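Local coordinates for protein arylmalonate decarboxylase (Bordetella bronchiseptica, PDB 3IXL) that catalyses the decarboxylation of 2-aryl-2-methylmalonates to 2-arylpropionates and carbon dioxide, at residues G18-D23 / L31-S36; A68-M73 / T97-T102; T106-G111 / S212-W217; R119-T124 / P179-I184. The protein carries 2 engineered substitutions. One frame throughout, in Å; residues are numbered along the deposited sequence.

Overall arrangement
Interactions 2 and 4 are both parallel strand pairings, one in each of two four-stranded sheets, about 29 Å apart between centres on opposite sides of the chain's centre. Both are buried, held by backbone hydrogen bonds and padded by apolar packing, and interaction 4 also has a salt bridge and an aspartate-to-backbone bond near the surface. Interaction 1 is a surface contact: a loop leans by van der Waals contact on strand 33-37, the edge of the sheet that also contains interaction 2. Interaction 3 lies nearest the middle, where two helices cross on small residues; its helix 211-222 touches both interaction 1, through F33 and F216, and interaction 2, through M73.

Interaction 1. Residues G18-D23 / L31-S36; sequences GLVPAD and LPFIAS
Strand 33-37 lies at one edge of a four-stranded parallel sheet, and the loop leaving the adjacent strand 8-13 folds back over it, setting V20 against F33 and A35. The two methyls of V20 divide the work. With CG1 anti to the backbone N (chi1 177°), that methyl lies beside the F33 side chain, CG1 to CB 3.6 Å, the two side chains crossing at about a right angle. The other branch rests on the strand's backbone, V20 CG2 lying 3.5 Å from F33 O, and also reaches the methyl of A35, CG2 to CB 4.1 Å. A35 CB points toward the loop backbone and meets two carbonyls, G18 O at 3.4 Å and L19 O at 3.7 Å. G18, at positive phi, brings its CA to 4.0 Å from S36 C. The loop is held here by shape and apolar contact, without hydrogen bonds between the two segments. The strand's own backbone bonds run to strand 8-13 from I34 and S36. I34 turns to the other side of the sheet, against L62 of helix 55-64, and the F33 ring packs edge-to-face with F216 of helix 211-222.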
# COMPACT_ATOMS: atom_id res chain seq x y z
N GLY A 18 12.18 -11.40 -0.35
CA GLY A 18 10.90 -11.85 0.20
C GLY A 18 10.74 -11.61 1.69
O GLY A 18 10.25 -12.48 2.42
N LEU A 19 11.16 -10.44 2.14
CA LEU A 19 11.10 -10.08 3.55
C LEU A 19 9.72 -9.54 3.89
O LEU A 19 9.05 -8.94 3.05
CB LEU A 19 12.16 -9.02 3.88
CG LEU A 19 13.54 -9.17 3.24
CD1 LEU A 19 14.42 -7.96 3.55
CD2 LEU A 19 14.21 -10.48 3.65
N VAL A 20 9.30 -9.78 5.13
CA VAL A 20 8.11 -9.13 5.65
C VAL A 20 8.44 -7.64 5.73
O VAL A 20 9.47 -7.26 6.29
CB VAL A 20 7.72 -9.69 7.04
CG1 VAL A 20 6.51 -8.94 7.59
CG2 VAL A 20 7.43 -11.19 6.97
N PRO A 21 7.58 -6.79 5.15
CA PRO A 21 7.87 -5.36 5.25
C PRO A 21 8.00 -4.94 6.71
O PRO A 21 7.28 -5.43 7.59
CB PRO A 21 6.66 -4.70 4.56
CG PRO A 21 6.13 -5.76 3.63
CD PRO A 21 6.37 -7.07 4.35
N ALA A 22 8.95 -4.03 6.97
CA ALA A 22 9.35 -3.68 8.33
C ALA A 22 8.23 -3.11 9.20
O ALA A 22 8.29 -3.18 10.43
CB ALA A 22 10.54 -2.73 8.30
N ASP A 23 7.21 -2.54 8.57
CA ASP A 23 6.14 -1.93 9.34
C ASP A 23 5.35 -2.91 10.20
O ASP A 23 4.76 -2.52 11.21
CB ASP A 23 5.19 -1.17 8.42
CG ASP A 23 5.81 0.08 7.83
OD1 ASP A 23 6.95 0.46 8.19
OD2 ASP A 23 5.14 0.68 6.97
N LEU A 31 1.28 -10.29 15.78
CA LEU A 31 0.73 -11.05 14.66
C LEU A 31 1.84 -11.65 13.79
O LEU A 31 2.85 -10.99 13.56
CB LEU A 31 -0.18 -10.17 13.80
CG LEU A 31 -1.45 -9.61 14.44
CD1 LEU A 31 -2.30 -8.99 13.35
CD2 LEU A 31 -2.25 -10.67 15.19
N PRO A 32 1.65 -12.90 13.34
CA PRO A 32 2.62 -13.54 12.43
C PRO A 32 2.37 -13.19 10.97
O PRO A 32 1.25 -13.31 10.46
CB PRO A 32 2.38 -15.03 12.67
CG PRO A 32 0.91 -15.12 13.02
CD PRO A 32 0.56 -13.82 13.71
N PHE A 33 3.43 -12.76 10.30
CA PHE A 33 3.40 -12.49 8.87
C PHE A 33 4.43 -13.34 8.17
O PHE A 33 5.53 -13.52 8.70
CB PHE A 33 3.69 -11.01 8.60
CG PHE A 33 2.68 -10.08 9.18
CD1 PHE A 33 2.89 -9.50 10.44
CD2 PHE A 33 1.51 -9.76 8.49
CE1 PHE A 33 1.95 -8.64 11.00
CE2 PHE A 33 0.56 -8.90 9.05
CZ PHE A 33 0.78 -8.35 10.31
N ILE A 34 4.10 -13.85 7.00
CA ILE A 34 5.05 -14.56 6.15
C ILE A 34 5.04 -13.92 4.79
O ILE A 34 4.02 -13.32 4.40
CB ILE A 34 4.77 -16.09 6.07
CG1 ILE A 34 3.36 -16.36 5.54
CG2 ILE A 34 5.02 -16.75 7.43
CD1 ILE A 34 3.08 -17.85 5.23
N ALA A 35 6.14 -14.02 4.06
CA ALA A 35 6.27 -13.30 2.80
C ALA A 35 6.97 -14.12 1.75
O ALA A 35 7.68 -15.08 2.06
CB ALA A 35 6.96 -11.96 3.00
N SER A 36 6.73 -13.74 0.51
CA SER A 36 7.32 -14.39 -0.64
C SER A 36 7.64 -13.29 -1.64
O SER A 36 6.80 -12.42 -1.91
CB SER A 36 6.34 -15.42 -1.21
OG SER A 36 6.98 -16.24 -2.18

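Interaction 2. Residues A68-M73 / T97-T102; sequences AVVSLM and TGLPCT
V70 and L99 meet at about a right angle on one face of the strand pair, V70 CG2 touching L99 CD1 at 4.0 Å. With its CG1 anti to the backbone N (chi1 172°), V70 presents the other branch, CG2, to the leucine, while its CB lies 4.1 Å from C101 SG on the same side of the sheet. Helix 83-97 covers that side through M93. On the other face S71 and T102 stand side by side: the T102 methyl CG2 packs 3.6 Å from S71 CB, and its hydroxyl OG1 is turned away to bond D218. V69 and P100 again cross nearly perpendicularly, the valine CG1 lying 3.9 Å from the proline CB. Between the side chains three backbone bonds join the strands: V70 N to P100 O (3.0 Å), T102 N to V70 O (2.9 Å) and L72 N to T102 O (3.0 Å). In the last, the donor is tilted 27° from the carbonyl plane. M73, just past the strand, lines the 2-phenylacetic acid pocket. Two neighbouring parallel strands joined through helices 75-79 and 83-97, the latter packing on their sheet, make a beta-alpha-beta crossover, the building unit of such parallel alpha/beta sheets.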
# COMPACT_ATOMS: atom_id res chain seq x y z
N ALA A 68 -3.61 -17.62 6.12
CA ALA A 68 -5.07 -17.48 6.21
C ALA A 68 -5.60 -16.45 5.21
O ALA A 68 -6.77 -16.50 4.83
CB ALA A 68 -5.47 -17.09 7.62
N VAL A 69 -4.74 -15.51 4.82
CA VAL A 69 -5.07 -14.49 3.82
C VAL A 69 -3.79 -14.18 3.05
O VAL A 69 -2.68 -14.39 3.56
CB VAL A 69 -5.59 -13.19 4.47
CG1 VAL A 69 -6.82 -13.45 5.34
CG2 VAL A 69 -4.53 -12.55 5.28
N VAL A 70 -3.94 -13.71 1.81
CA VAL A 70 -2.79 -13.30 1.01
C VAL A 70 -3.02 -11.89 0.50
O VAL A 70 -4.10 -11.58 -0.02
CB VAL A 70 -2.58 -14.25 -0.18
CG1 VAL A 70 -1.50 -13.70 -1.10
CG2 VAL A 70 -2.20 -15.65 0.33
N SER A 71 -2.01 -11.03 0.68
CA SER A 71 -2.04 -9.69 0.10
C SER A 71 -0.87 -9.47 -0.83
O SER A 71 0.28 -9.77 -0.48
CB SER A 71 -1.99 -8.62 1.20
OG SER A 71 -1.90 -7.34 0.59
N LEU A 72 -1.15 -8.94 -2.01
CA LEU A 72 -0.11 -8.46 -2.90
C LEU A 72 0.29 -7.07 -2.39
O LEU A 72 -0.43 -6.09 -2.59
CB LEU A 72 -0.59 -8.39 -4.35
CG LEU A 72 0.38 -7.75 -5.34
CD1 LEU A 72 1.72 -8.47 -5.37
CD2 LEU A 72 -0.20 -7.72 -6.75
N MET A 73 1.45 -7.02 -1.73
CA MET A 73 1.90 -5.81 -1.04
C MET A 73 2.72 -4.89 -1.95
O MET A 73 3.88 -4.56 -1.66
CB MET A 73 2.65 -6.18 0.24
CG MET A 73 1.73 -6.77 1.30
SD MET A 73 0.66 -5.56 2.11
CE MET A 73 1.89 -4.77 3.17
N THR A 97 -6.03 -20.14 -4.66
CA THR A 97 -5.69 -20.45 -3.26
C THR A 97 -6.87 -20.91 -2.41
O THR A 97 -6.69 -21.61 -1.40
CB THR A 97 -5.09 -19.23 -2.55
OG1 THR A 97 -6.03 -18.14 -2.58
CG2 THR A 97 -3.80 -18.80 -3.23
N GLY A 98 -8.07 -20.49 -2.79
CA GLY A 98 -9.24 -20.68 -1.94
C GLY A 98 -9.25 -19.79 -0.70
O GLY A 98 -10.02 -20.03 0.23
N LEU A 99 -8.40 -18.76 -0.70
CA LEU A 99 -8.22 -17.89 0.46
C LEU A 99 -8.72 -16.48 0.20
O LEU A 99 -8.75 -16.05 -0.94
CB LEU A 99 -6.74 -17.77 0.81
CG LEU A 99 -5.97 -19.01 1.29
CD1 LEU A 99 -4.52 -18.63 1.54
CD2 LEU A 99 -6.62 -19.61 2.54
N PRO A 100 -9.04 -15.73 1.27
CA PRO A 100 -9.26 -14.29 1.12
C PRO A 100 -7.98 -13.66 0.59
O PRO A 100 -6.89 -13.88 1.15
CB PRO A 100 -9.51 -13.81 2.55
CG PRO A 100 -9.90 -15.06 3.32
CD PRO A 100 -9.18 -16.18 2.67
N CYS A 101 -8.10 -12.92 -0.51
CA CYS A 101 -6.96 -12.25 -1.12
C CYS A 101 -7.25 -10.78 -1.30
O CYS A 101 -8.40 -10.36 -1.47
CB CYS A 101 -6.64 -12.88 -2.47
SG CYS A 101 -5.99 -14.57 -2.36
N THR A 102 -6.19 -9.99 -1.26
CA THR A 102 -6.30 -8.55 -1.44
C THR A 102 -5.02 -7.99 -2.05
O THR A 102 -4.08 -8.74 -2.32
CB THR A 102 -6.66 -7.86 -0.11
OG1 THR A 102 -7.00 -6.50 -0.36
CG2 THR A 102 -5.52 -7.98 0.92

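Interaction 3. Residues T106-G111 / S212-W217; sequences TAVLNG and SPAGFW
W217 lays the six-membered end of its indole against the last turn of 106-111, where N110 CB approaches the ring edge near its plane, 3.7 Å from CZ3. The same carbon, W217 CZ3, also lies 3.7 Å from G111 N, which is already bonded to A107 O within the helix, so this approach is packing against a satisfied amide. Next along the ring, W217 CH2 sits 4.0 Å from N110 O. The indole reaches across because CG stands anti to the backbone N (chi1 172°), which carries the ring out from its own helix toward the other. N110 turns its amide elsewhere, ND2 donating to D218 OD2 on helix 211-222, a polar tie just beyond W217. The two helix segments cross almost at a right angle, 86°, with their axes 8.2 Å apart. Each helix follows an edge strand of a different four-stranded parallel sheet, helix 104-114 after strand 101-103 and helix 211-222 after strand 208-210, and the crossing therefore joins the two halves of the alpha/beta fold near the centre of the chain. Small residues make the close approach possible: A107 CB rests 3.5 Å from A214 O and 3.7 Å from G215 CA. Beside it the A214 methyl meets V108 CG1 at 4.1 Å. A214 also packs against L236 of helix 235-238, which W217 touches too, while the neighbouring F216, whose side chain leaves the helix away from 106-111, packs against F33 and M73, the latter a residue of the 2-phenylacetic acid pocket.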
# COMPACT_ATOMS: atom_id res chain seq x y z
N THR A 106 -6.18 -2.11 -3.30
CA THR A 106 -7.45 -2.25 -2.60
C THR A 106 -7.33 -1.72 -1.17
O THR A 106 -8.24 -1.06 -0.66
CB THR A 106 -7.88 -3.70 -2.59
OG1 THR A 106 -8.24 -4.06 -3.93
CG2 THR A 106 -9.05 -3.96 -1.64
N ALA A 107 -6.19 -1.98 -0.54
CA ALA A 107 -5.95 -1.49 0.81
C ALA A 107 -6.05 0.03 0.90
O ALA A 107 -6.68 0.56 1.82
CB ALA A 107 -4.57 -1.94 1.31
N VAL A 108 -5.44 0.74 -0.04
CA VAL A 108 -5.48 2.20 0.07
C VAL A 108 -6.86 2.74 -0.29
O VAL A 108 -7.31 3.72 0.32
CB VAL A 108 -4.34 2.93 -0.71
CG1 VAL A 108 -2.96 2.48 -0.23
CG2 VAL A 108 -4.47 2.72 -2.19
N LEU A 109 -7.57 2.09 -1.22
CA LEU A 109 -8.96 2.49 -1.49
C LEU A 109 -9.80 2.31 -0.24
O LEU A 109 -10.57 3.19 0.14
CB LEU A 109 -9.57 1.64 -2.60
CG LEU A 109 -9.07 1.78 -4.03
CD1 LEU A 109 -9.81 0.76 -4.88
CD2 LEU A 109 -9.33 3.20 -4.54
N ASN A 110 -9.64 1.16 0.41
CA ASN A 110 -10.40 0.90 1.63
C ASN A 110 -10.05 1.90 2.73
O ASN A 110 -10.94 2.38 3.44
CB ASN A 110 -10.16 -0.53 2.13
CG ASN A 110 -10.88 -1.56 1.28
OD1 ASN A 110 -11.81 -1.24 0.51
ND2 ASN A 110 -10.44 -2.80 1.38
N GLY A 111 -8.77 2.24 2.86
CA GLY A 111 -8.34 3.19 3.89
C GLY A 111 -8.88 4.58 3.63
O GLY A 111 -9.35 5.25 4.55
N SER A 212 2.21 1.11 2.68
CA SER A 212 2.62 -0.05 3.47
C SER A 212 1.73 -0.25 4.70
O SER A 212 1.15 -1.32 4.89
CB SER A 212 4.11 0.02 3.83
OG SER A 212 4.52 -1.18 4.45
N PRO A 213 1.58 0.79 5.55
CA PRO A 213 0.70 0.64 6.70
C PRO A 213 -0.74 0.26 6.31
O PRO A 213 -1.34 -0.60 6.94
CB PRO A 213 0.78 2.01 7.38
CG PRO A 213 2.13 2.53 6.97
CD PRO A 213 2.25 2.11 5.54
N ALA A 214 -1.28 0.87 5.26
CA ALA A 214 -2.63 0.51 4.81
C ALA A 214 -2.69 -0.95 4.38
O ALA A 214 -3.67 -1.64 4.65
CB ALA A 214 -3.11 1.41 3.68
N GLY A 215 -1.62 -1.43 3.72
CA GLY A 215 -1.56 -2.85 3.32
C GLY A 215 -1.69 -3.77 4.53
O GLY A 215 -2.42 -4.76 4.49
N PHE A 216 -0.98 -3.44 5.61
CA PHE A 216 -1.09 -4.22 6.84
C PHE A 216 -2.48 -4.14 7.44
O PHE A 216 -3.06 -5.15 7.80
CB PHE A 216 -0.04 -3.77 7.86
CG PHE A 216 1.32 -4.35 7.60
CD1 PHE A 216 2.24 -3.66 6.83
CD2 PHE A 216 1.65 -5.61 8.09
CE1 PHE A 216 3.49 -4.22 6.55
CE2 PHE A 216 2.89 -6.18 7.82
CZ PHE A 216 3.81 -5.49 7.05
N TRP A 217 -3.01 -2.92 7.54
CA TRP A 217 -4.34 -2.70 8.10
C TRP A 217 -5.38 -3.53 7.35
O TRP A 217 -6.24 -4.18 7.94
CB TRP A 217 -4.65 -1.21 8.00
CG TRP A 217 -6.06 -0.84 8.36
CD1 TRP A 217 -6.56 -0.63 9.61
CD2 TRP A 217 -7.14 -0.62 7.45
NE1 TRP A 217 -7.90 -0.31 9.54
CE2 TRP A 217 -8.28 -0.30 8.22
CE3 TRP A 217 -7.26 -0.68 6.06
CZ2 TRP A 217 -9.52 -0.04 7.64
CZ3 TRP A 217 -8.50 -0.42 5.48
CH2 TRP A 217 -9.61 -0.10 6.27

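Interaction 4. Residues R119-T124 / P179-I184; sequences RVALAT and PDSDGI
The planes of the R119 guanidinium and the D180 carboxylate are 77° apart; D180 OD1 meets the guanidinium at its edge, somewhat tilted from its plane, and accepts from R119 NH2 at 2.9 Å in a salt bridge. R119 NH2 comes from above the carboxylate plane, and D180 O lies in the guanidinium plane beside NE; S181 CA approaches obliquely. This pair ties the start of strand 119-124 to the turn that leads into strand 183-187, its parallel neighbour in the second four-stranded sheet. The arginine chain bends at chi3 (47°), bringing its end back over the turn. D182, in the loop just before strand 183-187, uses its side chain: OD2 accepts from R119 N at 2.9 Å in an almost straight bond (177° at the hydrogen) and from R118 N as well, so two backbone amides hold the carboxylate. In return R119 O receives D182 N at 2.7 Å and, weakly, G183 N at 3.5 Å. Regular parallel pairing then takes over with A121 N to G183 O, 3.0 Å. S181 OG, close to A121, bonds to A178 O and T146 OG1. Facing helix 164-176, I184 packs on the two alanines of strand 119-124: CG1 lies 4.3 Å from A121 CB, and CG2 4.2 Å from A123 CB.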
# COMPACT_ATOMS: atom_id res chain seq x y z
N ARG A 119 -11.65 13.69 -2.06
CA ARG A 119 -10.66 14.51 -2.74
C ARG A 119 -9.32 14.28 -2.08
O ARG A 119 -9.15 14.57 -0.89
CB ARG A 119 -11.05 15.98 -2.66
CG ARG A 119 -12.25 16.33 -3.51
CD ARG A 119 -12.69 17.76 -3.29
NE ARG A 119 -11.57 18.70 -3.32
CZ ARG A 119 -10.97 19.12 -4.43
NH1 ARG A 119 -11.37 18.68 -5.61
NH2 ARG A 119 -9.96 19.98 -4.35
N VAL A 120 -8.37 13.75 -2.84
CA VAL A 120 -7.16 13.20 -2.27
C VAL A 120 -5.91 13.78 -2.92
O VAL A 120 -5.74 13.69 -4.14
CB VAL A 120 -7.18 11.64 -2.34
CG1 VAL A 120 -7.32 11.11 -3.77
CG2 VAL A 120 -5.95 11.05 -1.62
N ALA A 121 -5.07 14.41 -2.11
CA ALA A 121 -3.78 14.90 -2.57
C ALA A 121 -2.82 13.71 -2.63
O ALA A 121 -2.87 12.85 -1.75
CB ALA A 121 -3.26 15.97 -1.63
N LEU A 122 -1.97 13.68 -3.64
CA LEU A 122 -1.04 12.56 -3.83
C LEU A 122 0.39 12.96 -3.50
O LEU A 122 0.92 13.94 -4.04
CB LEU A 122 -1.09 12.07 -5.28
CG LEU A 122 -2.45 11.75 -5.90
CD1 LEU A 122 -2.33 11.25 -7.35
CD2 LEU A 122 -3.22 10.75 -5.04
N ALA A 123 1.02 12.18 -2.62
CA ALA A 123 2.43 12.36 -2.28
C ALA A 123 3.04 11.01 -2.57
O ALA A 123 2.74 10.05 -1.86
CB ALA A 123 2.57 12.70 -0.79
N THR A 124 3.87 10.91 -3.61
CA THR A 124 4.31 9.58 -4.05
C THR A 124 5.81 9.49 -4.23
O THR A 124 6.51 10.51 -4.32
CB THR A 124 3.68 9.14 -5.38
OG1 THR A 124 4.48 9.64 -6.46
CG2 THR A 124 2.22 9.60 -5.51
N PRO A 179 -5.27 22.76 -0.92
CA PRO A 179 -5.52 22.75 0.53
C PRO A 179 -6.98 22.55 0.96
O PRO A 179 -7.26 22.54 2.16
CB PRO A 179 -5.00 24.12 0.98
CG PRO A 179 -5.14 24.98 -0.21
CD PRO A 179 -5.02 24.12 -1.43
N ASP A 180 -7.89 22.38 0.00
CA ASP A 180 -9.26 22.00 0.33
C ASP A 180 -9.51 20.51 0.08
O ASP A 180 -10.66 20.08 -0.04
CB ASP A 180 -10.28 22.89 -0.42
CG ASP A 180 -10.19 22.76 -1.93
OD1 ASP A 180 -9.29 22.05 -2.43
OD2 ASP A 180 -11.04 23.37 -2.62
N SER A 181 -8.43 19.74 -0.00
CA SER A 181 -8.51 18.28 -0.12
C SER A 181 -8.96 17.64 1.19
O SER A 181 -8.79 18.22 2.27
CB SER A 181 -7.15 17.71 -0.55
OG SER A 181 -6.77 18.18 -1.83
N ASP A 182 -9.52 16.43 1.10
CA ASP A 182 -10.02 15.72 2.29
C ASP A 182 -8.91 14.98 3.02
O ASP A 182 -9.03 14.70 4.21
CB ASP A 182 -11.09 14.69 1.91
CG ASP A 182 -12.31 15.30 1.26
OD1 ASP A 182 -12.71 16.42 1.65
OD2 ASP A 182 -12.88 14.63 0.37
N GLY A 183 -7.85 14.63 2.31
CA GLY A 183 -6.78 13.82 2.88
C GLY A 183 -5.68 13.61 1.88
O GLY A 183 -5.70 14.17 0.78
N ILE A 184 -4.71 12.80 2.28
CA ILE A 184 -3.49 12.61 1.51
C ILE A 184 -3.24 11.11 1.33
O ILE A 184 -3.35 10.34 2.29
CB ILE A 184 -2.27 13.26 2.22
CG1 ILE A 184 -2.51 14.77 2.40
CG2 ILE A 184 -0.97 13.01 1.45
CD1 ILE A 184 -1.65 15.42 3.47